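Local coordinates for cupin 2 conserved barrel domain protein (PDB 4H7L), which is of unknown function but binds a copper(II) ion inside a cupin beta-barrel, at residues E68-L73 / H104-E109. Sequence-based numbering, arbitrary orientation.
Sequences EIYVVL and HRIVGE. With CU (copper (II) ion), chain D.
Strands 68-72 and 104-107 run nearly parallel, 15° apart, but with axes 11.1 Å from each other at closest they are too far apart to pair; they belong to different sheets and point side chains at each other across the barrel interior. Copper joins them at one end: Glu68 OE2 and His104 NE2 each bind it at 2.2 Å, from side chains that cross at about a right angle, carboxylate and imidazole planes 66° apart. Glu68 reaches in with its chain extended beyond CG, and Asn114 holds its other oxygen, OE1. His104 ND1 is hydrogen-bonded to the carbonyl O of Val102, which fixes the ring's rotation with NE2 on the metal. Glu68 and His104, with His61 and His63, make up the three-histidine, one-glutamate site found in many cupins, set between the two sheets of the barrel. Tyr70 belongs to the second shell. Its hydroxyl donates to Glu68 OE2 (3.1 Å), coming from above the carboxylate plane, and also lies at the edge of the His104 ring, OH to CD2 3.3 Å. A phenylalanine here would probably leave Glu68 OE2 without this donor and its carboxylate less firmly oriented toward copper. Farther from the metal, Ile106 CD1 comes against the CD2 side of the Tyr70 ring, 3.9 Å from CD2, the two side chains lying alongside and pointing opposite ways, while Ile81 and Ile96 also touch the tyrosine.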
# COMPACT_ATOMS: atom_id res chain seq x y z
N GLU B 68 -10.35 -2.21 -0.35
CA GLU B 68 -9.23 -1.56 -1.02
C GLU B 68 -8.72 -0.39 -0.19
O GLU B 68 -9.48 0.24 0.54
CB GLU B 68 -9.66 -1.08 -2.41
CG GLU B 68 -10.08 -2.20 -3.35
CD GLU B 68 -10.36 -1.72 -4.77
OE1 GLU B 68 -9.85 -2.36 -5.72
OE2 GLU B 68 -11.09 -0.72 -4.95
N ILE B 69 -7.42 -0.14 -0.29
CA ILE B 69 -6.84 1.05 0.32
C ILE B 69 -6.03 1.79 -0.72
O ILE B 69 -4.97 1.32 -1.15
CB ILE B 69 -5.93 0.72 1.51
CG1 ILE B 69 -6.72 -0.01 2.60
CG2 ILE B 69 -5.31 2.00 2.07
CD1 ILE B 69 -5.86 -0.43 3.78
N TYR B 70 -6.52 2.95 -1.14
CA TYR B 70 -5.81 3.79 -2.09
C TYR B 70 -4.83 4.68 -1.35
O TYR B 70 -5.15 5.24 -0.31
CB TYR B 70 -6.79 4.67 -2.88
CG TYR B 70 -7.75 3.93 -3.79
CD1 TYR B 70 -7.77 2.55 -3.87
CD2 TYR B 70 -8.63 4.64 -4.60
CE1 TYR B 70 -8.65 1.89 -4.71
CE2 TYR B 70 -9.51 4.00 -5.45
CZ TYR B 70 -9.52 2.62 -5.50
OH TYR B 70 -10.39 1.97 -6.34
N VAL B 71 -3.62 4.81 -1.89
CA VAL B 71 -2.68 5.81 -1.40
C VAL B 71 -2.28 6.72 -2.55
O VAL B 71 -1.59 6.29 -3.47
CB VAL B 71 -1.41 5.16 -0.82
CG1 VAL B 71 -0.46 6.23 -0.30
CG2 VAL B 71 -1.76 4.17 0.27
N VAL B 72 -2.70 7.98 -2.49
CA VAL B 72 -2.42 8.92 -3.57
C VAL B 72 -0.95 9.34 -3.59
O VAL B 72 -0.42 9.82 -2.60
CB VAL B 72 -3.28 10.19 -3.45
CG1 VAL B 72 -2.94 11.16 -4.57
CG2 VAL B 72 -4.76 9.84 -3.47
N LEU B 73 -0.30 9.15 -4.74
CA LEU B 73 1.09 9.56 -4.90
C LEU B 73 1.20 10.90 -5.62
O LEU B 73 2.05 11.73 -5.28
CB LEU B 73 1.88 8.48 -5.66
CG LEU B 73 1.93 7.11 -4.98
CD1 LEU B 73 2.96 6.22 -5.66
CD2 LEU B 73 2.23 7.24 -3.50
N HIS B 104 -17.56 3.59 -5.17
CA HIS B 104 -16.40 4.47 -5.28
C HIS B 104 -15.89 4.63 -6.70
O HIS B 104 -16.10 3.77 -7.56
CB HIS B 104 -15.26 3.96 -4.39
CG HIS B 104 -14.73 2.61 -4.77
ND1 HIS B 104 -15.38 1.44 -4.47
CD2 HIS B 104 -13.60 2.25 -5.44
CE1 HIS B 104 -14.69 0.42 -4.93
NE2 HIS B 104 -13.61 0.88 -5.52
N ARG B 105 -15.22 5.76 -6.94
CA ARG B 105 -14.47 5.99 -8.16
C ARG B 105 -13.65 7.26 -8.01
O ARG B 105 -13.95 8.10 -7.16
CB ARG B 105 -15.40 6.14 -9.36
CG ARG B 105 -16.28 7.37 -9.29
CD ARG B 105 -16.76 7.79 -10.66
NE ARG B 105 -17.73 8.86 -10.56
CZ ARG B 105 -18.58 9.21 -11.52
NH1 ARG B 105 -18.59 8.56 -12.67
NH2 ARG B 105 -19.43 10.20 -11.31
N ILE B 106 -12.62 7.40 -8.83
CA ILE B 106 -11.81 8.61 -8.85
C ILE B 106 -12.20 9.49 -10.04
O ILE B 106 -12.59 9.00 -11.09
CB ILE B 106 -10.31 8.27 -8.88
CG1 ILE B 106 -9.87 7.80 -7.50
CG2 ILE B 106 -9.50 9.49 -9.30
CD1 ILE B 106 -8.43 7.34 -7.43
N VAL B 107 -12.09 10.80 -9.84
CA VAL B 107 -12.47 11.77 -10.85
C VAL B 107 -11.29 12.69 -11.10
O VAL B 107 -10.75 13.27 -10.16
CB VAL B 107 -13.69 12.58 -10.39
CG1 VAL B 107 -14.03 13.67 -11.39
CG2 VAL B 107 -14.89 11.66 -10.17
N GLY B 108 -10.90 12.82 -12.36
CA GLY B 108 -9.69 13.56 -12.70
C GLY B 108 -8.49 12.63 -12.68
O GLY B 108 -8.60 11.48 -12.25
N GLU B 109 -7.34 13.12 -13.12
CA GLU B 109 -6.16 12.28 -13.23
C GLU B 109 -5.46 12.10 -11.89
O GLU B 109 -5.52 12.97 -11.02
CB GLU B 109 -5.19 12.85 -14.26
CG GLU B 109 -5.76 12.90 -15.67
CD GLU B 109 -4.70 12.73 -16.74
OE1 GLU B 109 -3.66 12.09 -16.47
OE2 GLU B 109 -4.90 13.24 -17.87
CU CU D . -12.38 -0.58 -6.71